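Local coordinates for putative aspartyl-tRNA synthetase (Leishmania major, PDB 6OD8), which probably joins L-aspartate to its cognate tRNA at the expense of ATP, releasing AMP and diphosphate, as a class II aminoacyl-tRNA synthetase, at residues R208-D211 with L212-L215; Q224-V227 with C228-R232; Q233-D237 with K238-E242; E326-D329 with V330-L334. One frame throughout, in Å; residues are numbered along the deposited sequence.

Interaction 1: R208-D211 with L212-L215; sequences RWMD and LRTL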
loop_
_atom_site.group_PDB
_atom_site.type_symbol
_atom_site.label_atom_id
_atom_site.label_comp_id
_atom_site.label_asym_id
_atom_site.label_seq_id
_atom_site.Cartn_x
_atom_site.Cartn_y
_atom_site.Cartn_z
ATOM N N ARG A 208 -22.512 -5.422 5.564
ATOM C CA ARG A 208 -21.726 -4.241 5.244
ATOM C C ARG A 208 -21.912 -3.804 3.798
ATOM O O ARG A 208 -21.816 -2.605 3.504
ATOM C CB ARG A 208 -20.244 -4.516 5.539
ATOM C CG ARG A 208 -19.332 -3.377 5.215
ATOM C CD ARG A 208 -19.688 -2.147 6.030
ATOM N NE ARG A 208 -18.534 -1.696 6.792
ATOM C CZ ARG A 208 -18.507 -0.594 7.530
ATOM N NH1 ARG A 208 -19.574 0.186 7.589
ATOM N NH2 ARG A 208 -17.406 -0.267 8.196
ATOM N N TRP A 209 -22.189 -4.751 2.890
ATOM C CA TRP A 209 -22.398 -4.399 1.485
ATOM C C TRP A 209 -23.609 -3.500 1.310
ATOM O O TRP A 209 -23.642 -2.673 0.388
ATOM C CB TRP A 209 -22.548 -5.660 0.629
ATOM C CG TRP A 209 -23.489 -6.683 1.217
ATOM C CD1 TRP A 209 -24.827 -6.829 0.960
ATOM C CD2 TRP A 209 -23.150 -7.696 2.167
ATOM N NE1 TRP A 209 -25.334 -7.875 1.694
ATOM C CE2 TRP A 209 -24.327 -8.414 2.453
ATOM C CE3 TRP A 209 -21.961 -8.051 2.825
ATOM C CZ2 TRP A 209 -24.353 -9.484 3.364
ATOM C CZ3 TRP A 209 -21.992 -9.114 3.727
ATOM C CH2 TRP A 209 -23.178 -9.817 3.983
ATOM N N MET A 210 -24.618 -3.643 2.169
ATOM C CA MET A 210 -25.736 -2.707 2.131
ATOM C C MET A 210 -25.334 -1.353 2.715
ATOM O O MET A 210 -25.622 -0.292 2.137
ATOM C CB MET A 210 -26.927 -3.302 2.898
ATOM C CG MET A 210 -28.185 -2.495 2.846
ATOM S SD MET A 210 -28.934 -2.519 1.181
ATOM C CE MET A 210 -30.303 -1.403 1.473
ATOM N N ASP A 211 -24.694 -1.379 3.885
ATOM C CA ASP A 211 -24.291 -0.142 4.560
ATOM C C ASP A 211 -23.404 0.724 3.678
ATOM O O ASP A 211 -23.521 1.958 3.685
ATOM C CB ASP A 211 -23.545 -0.456 5.855
ATOM C CG ASP A 211 -22.935 0.805 6.474
ATOM O OD1 ASP A 211 -23.693 1.599 7.060
ATOM O OD2 ASP A 211 -21.726 1.039 6.291
ATOM N N LEU A 212 -22.484 0.104 2.930
ATOM C CA LEU A 212 -21.540 0.896 2.159
ATOM C C LEU A 212 -22.236 1.739 1.099
ATOM O O LEU A 212 -21.628 2.675 0.581
ATOM C CB LEU A 212 -20.486 -0.012 1.496
ATOM C CG LEU A 212 -19.452 -0.691 2.406
ATOM C CD1 LEU A 212 -18.665 -1.781 1.656
ATOM C CD2 LEU A 212 -18.489 0.350 3.007
ATOM N N ARG A 213 -23.479 1.405 0.738
ATOM C CA ARG A 213 -24.202 2.149 -0.284
ATOM C C ARG A 213 -24.683 3.513 0.204
ATOM O O ARG A 213 -25.093 4.329 -0.624
ATOM C CB ARG A 213 -25.401 1.322 -0.782
ATOM C CG ARG A 213 -25.003 -0.062 -1.293
ATOM C CD ARG A 213 -26.235 -0.938 -1.611
ATOM N NE ARG A 213 -25.803 -2.332 -1.742
ATOM C CZ ARG A 213 -26.582 -3.340 -2.104
ATOM N NH1 ARG A 213 -27.869 -3.140 -2.389
ATOM N NH2 ARG A 213 -26.058 -4.550 -2.189
ATOM N N THR A 214 -24.673 3.769 1.513
ATOM C CA THR A 214 -25.103 5.060 2.028
ATOM C C THR A 214 -24.076 6.135 1.686
ATOM O O THR A 214 -22.905 5.850 1.433
ATOM C CB THR A 214 -25.320 5.019 3.555
ATOM O OG1 THR A 214 -24.070 4.793 4.201
ATOM C CG2 THR A 214 -26.304 3.905 3.949
ATOM N N LEU A 215 -24.546 7.387 1.647
ATOM C CA LEU A 215 -23.659 8.496 1.291
ATOM C C LEU A 215 -22.474 8.572 2.230
ATOM O O LEU A 215 -21.322 8.648 1.788
ATOM C CB LEU A 215 -24.424 9.831 1.318
ATOM C CG LEU A 215 -25.473 10.070 0.240
ATOM C CD1 LEU A 215 -26.218 11.384 0.534
ATOM C CD2 LEU A 215 -24.800 10.137 -1.090
#

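Interaction 2: Q224-V227 with C228-R232; sequences QSRV and CQYFR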
loop_
_atom_site.group_PDB
_atom_site.type_symbol
_atom_site.label_atom_id
_atom_site.label_comp_id
_atom_site.label_asym_id
_atom_site.label_seq_id
_atom_site.Cartn_x
_atom_site.Cartn_y
_atom_site.Cartn_z
ATOM N N GLN A 224 -10.724 7.368 3.157
ATOM C CA GLN A 224 -9.678 6.459 3.610
ATOM C C GLN A 224 -8.680 6.167 2.492
ATOM O O GLN A 224 -7.458 6.164 2.713
ATOM C CB GLN A 224 -10.296 5.158 4.131
ATOM C CG GLN A 224 -9.311 4.309 4.976
ATOM C CD GLN A 224 -9.589 2.813 4.855
ATOM O OE1 GLN A 224 -9.225 2.185 3.863
ATOM N NE2 GLN A 224 -10.256 2.255 5.845
ATOM N N SER A 225 -9.184 5.922 1.283
ATOM C CA SER A 225 -8.303 5.734 0.141
ATOM C C SER A 225 -7.427 6.960 -0.093
ATOM O O SER A 225 -6.230 6.830 -0.413
ATOM C CB SER A 225 -9.137 5.429 -1.113
ATOM O OG SER A 225 -8.286 5.266 -2.236
ATOM N N ARG A 226 -8.004 8.165 0.024
ATOM C CA ARG A 226 -7.206 9.374 -0.199
ATOM C C ARG A 226 -6.118 9.534 0.859
ATOM O O ARG A 226 -5.015 9.996 0.544
ATOM C CB ARG A 226 -8.089 10.632 -0.216
ATOM C CG ARG A 226 -9.095 10.713 -1.345
ATOM C CD ARG A 226 -8.457 10.576 -2.756
ATOM N NE ARG A 226 -9.445 10.888 -3.787
ATOM C CZ ARG A 226 -9.223 10.842 -5.100
ATOM N NH1 ARG A 226 -8.034 10.482 -5.572
ATOM N NH2 ARG A 226 -10.201 11.143 -5.951
ATOM N N VAL A 227 -6.395 9.157 2.116
ATOM C CA VAL A 227 -5.336 9.230 3.141
ATOM C C VAL A 227 -4.136 8.371 2.737
ATOM O O VAL A 227 -2.979 8.819 2.803
ATOM C CB VAL A 227 -5.861 8.815 4.533
ATOM C CG1 VAL A 227 -4.674 8.710 5.527
ATOM C CG2 VAL A 227 -6.917 9.801 5.051
ATOM N N CYS A 228 -4.386 7.107 2.350
ATOM C CA CYS A 228 -3.297 6.254 1.855
ATOM C C CYS A 228 -2.575 6.900 0.679
ATOM O O CYS A 228 -1.341 6.928 0.622
ATOM C CB CYS A 228 -3.843 4.877 1.434
ATOM S SG CYS A 228 -4.434 3.870 2.820
ATOM N N GLN A 229 -3.342 7.393 -0.295
ATOM C CA GLN A 229 -2.753 8.013 -1.478
ATOM C C GLN A 229 -1.812 9.165 -1.125
ATOM O O GLN A 229 -0.688 9.250 -1.646
ATOM C CB GLN A 229 -3.874 8.510 -2.375
ATOM C CG GLN A 229 -3.389 9.253 -3.579
ATOM C CD GLN A 229 -4.548 9.752 -4.428
ATOM O OE1 GLN A 229 -5.682 9.280 -4.289
ATOM N NE2 GLN A 229 -4.273 10.716 -5.296
ATOM N N TYR A 230 -2.272 10.094 -0.273
ATOM C CA TYR A 230 -1.451 11.265 0.035
ATOM C C TYR A 230 -0.304 10.915 0.974
ATOM O O TYR A 230 0.787 11.486 0.858
ATOM C CB TYR A 230 -2.329 12.379 0.621
ATOM C CG TYR A 230 -3.419 12.803 -0.342
ATOM C CD1 TYR A 230 -3.149 12.926 -1.708
ATOM C CD2 TYR A 230 -4.718 13.086 0.109
ATOM C CE1 TYR A 230 -4.138 13.309 -2.602
ATOM C CE2 TYR A 230 -5.707 13.490 -0.784
ATOM C CZ TYR A 230 -5.406 13.591 -2.131
ATOM O OH TYR A 230 -6.368 13.976 -3.028
ATOM N N PHE A 231 -0.514 9.971 1.888
ATOM C CA PHE A 231 0.608 9.438 2.679
ATOM C C PHE A 231 1.743 8.960 1.774
ATOM O O PHE A 231 2.902 9.381 1.920
ATOM C CB PHE A 231 0.104 8.287 3.568
ATOM C CG PHE A 231 1.196 7.547 4.327
ATOM C CD1 PHE A 231 1.648 8.029 5.552
ATOM C CD2 PHE A 231 1.736 6.349 3.836
ATOM C CE1 PHE A 231 2.649 7.344 6.279
ATOM C CE2 PHE A 231 2.734 5.661 4.535
ATOM C CZ PHE A 231 3.197 6.175 5.792
ATOM N N ARG A 232 1.431 8.070 0.826
ATOM C CA ARG A 232 2.478 7.526 -0.040
ATOM C C ARG A 232 3.065 8.596 -0.955
ATOM O O ARG A 232 4.284 8.637 -1.182
ATOM C CB ARG A 232 1.931 6.375 -0.877
ATOM C CG ARG A 232 1.576 5.114 -0.111
ATOM C CD ARG A 232 1.272 3.998 -1.111
ATOM N NE ARG A 232 0.292 4.451 -2.099
ATOM C CZ ARG A 232 -1.027 4.416 -1.922
ATOM N NH1 ARG A 232 -1.536 3.916 -0.801
ATOM N NH2 ARG A 232 -1.842 4.854 -2.883
HETATM O O HOH W 1 -4.440 5.027 -2.728
HETATM O O HOH W 2 -6.699 6.877 -3.864
HETATM O O HOH W 3 -6.032 11.560 -7.644
#

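Interaction 3: Q233-D237 with K238-E242; sequences QFLID and KDFCE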
loop_
_atom_site.group_PDB
_atom_site.type_symbol
_atom_site.label_atom_id
_atom_site.label_comp_id
_atom_site.label_asym_id
_atom_site.label_seq_id
_atom_site.Cartn_x
_atom_site.Cartn_y
_atom_site.Cartn_z
ATOM N N GLN A 233 2.229 9.476 -1.499
ATOM C CA GLN A 233 2.780 10.432 -2.463
ATOM C C GLN A 233 3.742 11.404 -1.804
ATOM O O GLN A 233 4.772 11.749 -2.390
ATOM C CB GLN A 233 1.675 11.204 -3.180
ATOM C CG GLN A 233 2.222 11.943 -4.393
ATOM C CD GLN A 233 2.999 11.026 -5.349
ATOM O OE1 GLN A 233 2.469 10.018 -5.832
ATOM N NE2 GLN A 233 4.261 11.373 -5.620
ATOM N N PHE A 234 3.411 11.892 -0.609
ATOM C CA PHE A 234 4.356 12.749 0.105
ATOM C C PHE A 234 5.708 12.068 0.247
ATOM O O PHE A 234 6.757 12.675 0.004
ATOM C CB PHE A 234 3.824 13.120 1.488
ATOM C CG PHE A 234 4.808 13.943 2.302
ATOM C CD1 PHE A 234 4.877 15.325 2.132
ATOM C CD2 PHE A 234 5.683 13.336 3.198
ATOM C CE1 PHE A 234 5.800 16.102 2.862
ATOM C CE2 PHE A 234 6.610 14.099 3.925
ATOM C CZ PHE A 234 6.665 15.479 3.765
ATOM N N LEU A 235 5.701 10.805 0.672
ATOM C CA LEU A 235 6.953 10.135 1.013
ATOM C C LEU A 235 7.732 9.724 -0.234
ATOM O O LEU A 235 8.965 9.813 -0.267
ATOM C CB LEU A 235 6.631 8.921 1.901
ATOM C CG LEU A 235 5.986 9.335 3.240
ATOM C CD1 LEU A 235 5.316 8.103 3.892
ATOM C CD2 LEU A 235 7.007 9.968 4.182
ATOM N N ILE A 236 7.031 9.260 -1.266
ATOM C CA ILE A 236 7.673 9.034 -2.564
ATOM C C ILE A 236 8.355 10.305 -3.058
ATOM O O ILE A 236 9.480 10.257 -3.563
ATOM C CB ILE A 236 6.634 8.513 -3.586
ATOM C CG1 ILE A 236 6.215 7.088 -3.248
ATOM C CG2 ILE A 236 7.168 8.608 -5.032
ATOM C CD1 ILE A 236 4.913 6.663 -3.942
ATOM N N ASP A 237 7.669 11.456 -2.951
ATOM C CA ASP A 237 8.245 12.743 -3.338
ATOM C C ASP A 237 9.532 13.030 -2.585
ATOM O O ASP A 237 10.413 13.719 -3.107
ATOM C CB ASP A 237 7.276 13.905 -3.048
ATOM C CG ASP A 237 6.168 14.054 -4.074
ATOM O OD1 ASP A 237 6.177 13.360 -5.109
ATOM O OD2 ASP A 237 5.265 14.887 -3.811
ATOM N N LYS A 238 9.627 12.574 -1.330
ATOM C CA LYS A 238 10.800 12.766 -0.491
ATOM C C LYS A 238 11.761 11.580 -0.547
ATOM O O LYS A 238 12.598 11.435 0.353
ATOM C CB LYS A 238 10.372 13.023 0.956
ATOM C CG LYS A 238 9.410 14.190 1.136
ATOM C CD LYS A 238 10.141 15.508 1.055
ATOM C CE LYS A 238 9.206 16.680 1.272
ATOM N NZ LYS A 238 9.949 17.964 1.127
ATOM N N ASP A 239 11.635 10.729 -1.565
ATOM C CA ASP A 239 12.563 9.622 -1.838
ATOM C C ASP A 239 12.555 8.572 -0.723
ATOM O O ASP A 239 13.594 8.011 -0.372
ATOM C CB ASP A 239 13.981 10.153 -2.090
ATOM C CG ASP A 239 14.894 9.116 -2.715
ATOM O OD1 ASP A 239 16.095 9.115 -2.369
ATOM O OD2 ASP A 239 14.414 8.295 -3.536
ATOM N N PHE A 240 11.375 8.300 -0.158
ATOM C CA PHE A 240 11.189 7.144 0.720
ATOM C C PHE A 240 10.854 5.935 -0.139
ATOM O O PHE A 240 10.056 6.033 -1.073
ATOM C CB PHE A 240 10.049 7.347 1.732
ATOM C CG PHE A 240 10.393 8.255 2.877
ATOM C CD1 PHE A 240 10.556 7.747 4.159
ATOM C CD2 PHE A 240 10.530 9.618 2.674
ATOM C CE1 PHE A 240 10.876 8.601 5.227
ATOM C CE2 PHE A 240 10.847 10.472 3.712
ATOM C CZ PHE A 240 11.018 9.960 4.994
ATOM N N CYS A 241 11.464 4.801 0.183
ATOM C CA CYS A 241 11.248 3.566 -0.549
ATOM C C CYS A 241 10.179 2.730 0.152
ATOM O O CYS A 241 10.167 2.620 1.379
ATOM C CB CYS A 241 12.575 2.807 -0.635
ATOM S SG CYS A 241 12.575 1.269 -1.550
ATOM N N GLU A 242 9.286 2.124 -0.635
ATOM C CA GLU A 242 8.256 1.281 -0.036
ATOM C C GLU A 242 8.826 -0.101 0.264
ATOM O O GLU A 242 9.525 -0.695 -0.569
ATOM C CB GLU A 242 7.036 1.165 -0.958
ATOM C CG GLU A 242 5.966 0.277 -0.367
ATOM C CD GLU A 242 4.641 0.317 -1.125
ATOM O OE1 GLU A 242 4.540 1.002 -2.163
ATOM O OE2 GLU A 242 3.699 -0.359 -0.670
#

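Interaction 4: E326-D329 with V330-L334; sequences EVLD and VAESL. With EDO (1,2-ethanediol), chain H.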
loop_
_atom_site.group_PDB
_atom_site.type_symbol
_atom_site.label_atom_id
_atom_site.label_comp_id
_atom_site.label_asym_id
_atom_site.label_seq_id
_atom_site.Cartn_x
_atom_site.Cartn_y
_atom_site.Cartn_z
ATOM N N GLU A 326 14.480 15.699 13.151
ATOM C CA GLU A 326 14.428 15.451 11.715
ATOM C C GLU A 326 13.256 14.541 11.360
ATOM O O GLU A 326 12.630 14.705 10.302
ATOM C CB GLU A 326 15.747 14.835 11.246
ATOM C CG GLU A 326 16.925 15.760 11.486
ATOM C CD GLU A 326 18.264 15.061 11.302
ATOM O OE1 GLU A 326 18.390 14.239 10.368
ATOM O OE2 GLU A 326 19.179 15.352 12.087
ATOM N N VAL A 327 12.973 13.562 12.232
ATOM C CA VAL A 327 11.808 12.687 12.090
ATOM C C VAL A 327 10.519 13.469 12.286
ATOM O O VAL A 327 9.564 13.348 11.507
ATOM C CB VAL A 327 11.885 11.524 13.094
ATOM C CG1 VAL A 327 10.615 10.646 12.969
ATOM C CG2 VAL A 327 13.151 10.706 12.871
ATOM N N LEU A 328 10.468 14.271 13.347
ATOM C CA LEU A 328 9.298 15.076 13.629
ATOM C C LEU A 328 9.043 16.090 12.517
ATOM O O LEU A 328 7.886 16.350 12.162
ATOM C CB LEU A 328 9.498 15.762 14.995
ATOM C CG LEU A 328 8.430 16.746 15.429
ATOM C CD1 LEU A 328 7.082 16.014 15.516
ATOM C CD2 LEU A 328 8.839 17.350 16.784
ATOM N N ASP A 329 10.108 16.660 11.944
ATOM C CA ASP A 329 9.954 17.551 10.796
ATOM C C ASP A 329 9.220 16.851 9.652
ATOM O O ASP A 329 8.306 17.423 9.040
ATOM C CB ASP A 329 11.328 18.041 10.312
ATOM C CG ASP A 329 11.979 19.061 11.238
ATOM O OD1 ASP A 329 11.331 19.567 12.178
ATOM O OD2 ASP A 329 13.183 19.349 11.022
ATOM N N VAL A 330 9.622 15.613 9.335
ATOM C CA VAL A 330 8.972 14.863 8.256
ATOM C C VAL A 330 7.526 14.550 8.617
ATOM O O VAL A 330 6.619 14.732 7.806
ATOM C CB VAL A 330 9.772 13.584 7.936
ATOM C CG1 VAL A 330 8.942 12.578 7.135
ATOM C CG2 VAL A 330 11.050 13.975 7.146
ATOM N N ALA A 331 7.295 14.089 9.847
ATOM C CA ALA A 331 5.946 13.715 10.281
ATOM C C ALA A 331 4.986 14.898 10.212
ATOM O O ALA A 331 3.834 14.746 9.793
ATOM C CB ALA A 331 6.013 13.152 11.705
ATOM N N GLU A 332 5.436 16.088 10.634
ATOM C CA GLU A 332 4.557 17.256 10.581
ATOM C C GLU A 332 4.277 17.676 9.145
ATOM O O GLU A 332 3.148 18.073 8.813
ATOM C CB GLU A 332 5.175 18.426 11.349
ATOM C CG GLU A 332 5.128 18.266 12.852
ATOM C CD GLU A 332 5.873 19.381 13.569
ATOM O OE1 GLU A 332 6.627 20.116 12.892
ATOM O OE2 GLU A 332 5.709 19.529 14.802
ATOM N N SER A 333 5.306 17.681 8.303
ATOM C CA SER A 333 5.093 18.028 6.904
ATOM C C SER A 333 4.178 17.009 6.239
ATOM O O SER A 333 3.350 17.368 5.390
ATOM C CB SER A 333 6.433 18.101 6.163
ATOM O OG SER A 333 7.267 19.108 6.714
ATOM N N LEU A 334 4.311 15.736 6.631
ATOM C CA LEU A 334 3.459 14.680 6.081
ATOM C C LEU A 334 2.000 14.910 6.458
ATOM O O LEU A 334 1.099 14.823 5.612
ATOM C CB LEU A 334 3.940 13.311 6.594
ATOM C CG LEU A 334 2.993 12.132 6.452
ATOM C CD1 LEU A 334 2.838 11.782 4.979
ATOM C CD2 LEU A 334 3.501 10.908 7.224
HETATM C C1 EDO H . 6.557 21.154 9.699
HETATM O O1 EDO H . 6.457 21.815 8.426
HETATM C C2 EDO H . 8.008 20.900 10.083
HETATM O O2 EDO H . 8.743 20.465 8.933
#

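Interaction 1: R208-D211 with L212-L215
Leu212 packs back against Arg208, one turn earlier, as the short helix 208-211 ends and the chain turns toward the next helix. The backbone makes the first link: Leu212 N donates to Arg208 O at 2.8 Å. On the same side Leu212 CG lies 3.9 Å from Arg208 CG, and Leu212 CD2 sits over one face of the guanidinium, the two side chains crossing at about a right angle. Bends at chi2 and chi3 curl the arginine over the leucine, and Arg208 NH1 then reaches Asp211 OD2 in a 2.7 Å salt bridge, meeting the oxygen from above the carboxylate plane. A type I turn from Asp211 to Thr214 follows, closed by Thr214 N to Asp211 O at 3.1 Å and 167°. Thr214 OG1 stands 2.9 Å from that same oxygen and also has Ser217 N within weak reach, in keeping with Thr214 being the N-cap of helix 215-237.

The Arg213 side is looser. The extended chain of Arg213 runs back along the helix to Trp209 and Met210, and Arg213 NE makes only a weak bond to Trp209 O (3.1 Å, 133°). Met210 SD lies over one guanidinium face, 3.8 Å from Arg213 NH1, while Arg213 NH2 approaches the edge of the Trp209 ring. This side is buried rather than solvated: Arg213 NH1 pairs with Glu140 and also bonds Leu518 O of the second subunit. Arg208 bonds the backbone of Ser547 and Leu548, Arg204 holds Asp211 OD1, and the turn is wedged between helix 185-189 and the start of helix 215-237.

Interaction 2: Q224-V227 with C228-R232
Arg226 and Gln229 run side by side along helix 215-237, joined where Arg226 NH1 donates to Gln229 OE1 at 2.9 Å and 157°. The oxygen lies in the guanidinium plane, and the nitrogen meets a lone pair in the carbonyl plane, although the two flat groups are turned 53° apart. Gln229 is extended, with CG anti to its N, whereas Arg226 bends at chi2; together these bring the polar ends level. On the neighbouring flank Arg226 CB touches Tyr230 CE2 at 3.8 Å, and the ring and guanidinium planes are only 7° from parallel.

Water forms the next shell. One molecule lies 2.6 Å from Gln229 OE1, where its protons have rival acceptors, and bonds Ser225 OG; another accepts from Gln229 NE2 at 3.1 Å and, weakly, from Arg226 NH1. Further out, His345 bonds Tyr230 OH, and Ser225 OG meets Glu242 N of the second subunit; in the conformer given, Arg232 pairs with the carboxylate of that Glu242.

Beneath these side chains the backbone keeps regular i to i+4 bonding, as in Tyr230 N to Arg226 O at 2.9 Å. The arrangement is an amphipathic alpha-helix at a dimer interface, consistent with the long motif 1 helix of class II synthetases.

Interaction 3: Q233-D237 with K238-E242
A Schellman motif ends helix 215-237 here and turns the chain into strand 241-242, the helix-to-strand passage expected of motif 1 in class II synthetases. Two backbone bonds define it: Phe240 N reaches back to Leu235 O at 2.8 Å and 165°, and Asp239 N meets Ile236 O at 3.0 Å from above the carbonyl plane. Asp239 is the C-prime residue, and its positive phi of 64° turns the chain out of the helix. Lys238 is the first residue to leave helical geometry, and its N still bonds Phe234 O at 3.2 Å and, weakly, Leu235 O.

This turn lays Phe240 against the last helical turn. Leu235 CD2 stands over the centre of the Phe240 ring, 3.8 Å from the centroid and 9° off the normal, a CH-pi contact backed by the two CB atoms. Beside this pair, the aliphatic part of Lys238 covers a face of Phe234. Its bend at chi2 folds the chain along the ring; CG is in CH-pi contact off the ring centre, and Lys238 CE comes within 3.8 Å of Phe234 CZ.

Phe240 and Leu235 face inward onto Phe291 and Val316 of the sheet, and Tyr337 meets Phe234 edge-to-face. Asp239, on the outer side, pairs with Arg289. Strand 241-242 carries Glu242 to the second subunit, where it packs on Cys228. On the helix itself, a side-chain bond spans the final turn: Gln233 NE2 donates to Asp237 OD1 at 2.8 Å, with the carboxylate oxygen in the amide plane and the nitrogen approaching from above the carboxylate.

Interaction 4: E326-D329 with V330-L334
Leu328 O accepts from Glu332 N at 2.9 Å, one of four successive i to i+4 bonds that keep helix 325-342 regular from Glu326 to Ser333. The first, Val330 N to Glu326 O, is longer at 3.3 Å with its donor above the carbonyl plane, whereas Ala331 N meets Val327 O in the plane at 2.9 Å.

Among the side chains, Leu328 and Glu332 cross obliquely. With CG anti to the backbone N (chi1 175°), Leu328 swings its branches forward along the helix, and CD1 comes within 3.8 Å of Glu332 OE2 and close to the aliphatic CG. Glu332 extends beyond CG past this leucine, where Arg401 takes OE2 in a salt bridge. Asp329 directs OD1 to the same arginine, whose positive charge probably eases the proximity of the two carboxylates, with Asp329 OD1 and Glu332 OE1 4.8 Å apart. The other oxygen of Asp329 bonds Tyr68 OH of the second subunit.

Next to them sits a 1,2-ethanediol molecule, probably from the crystallisation liquor. Its O2 lies within hydrogen-bonding reach of both Asp329 O (3.1 Å) and Ser333 OG (3.0 Å), and its one proton can serve either; Ser397 and Asn394 bond the diol from beyond. On the inward face Val327, Ala331 and Leu334 lie against Phe526, with Tyr473 and Met475 beside Ala331. This is an amphipathic helix packed on the largely antiparallel sheet of a class II synthetase catalytic domain, its apolar face on the strands and its acidic face gathered round an arginine.

How the interactions relate
All four interactions are local contacts within the synthetase family region, but their surroundings differ. Interactions 1 and 2 are buried; interactions 3 and 4 are partly buried. Interactions 2 and 3 share helix 215-237, whose N-cap residue belongs to interaction 1. Interaction 4 lies on another helix, reached from 3 through Phe234 CZ against Ser333 CB at 3.6 Å and from 2 through Phe231 against Leu334. Interaction 1 is remote, its centre about 36 Å from that of interaction 4. Chemistry follows place: a helix end with a salt bridge and a capped turn in 1, an amide-guanidinium pair with waters in 2, CH-pi packing at a helix end in 3, and carboxylates about an arginine from a neighbouring strand in 4.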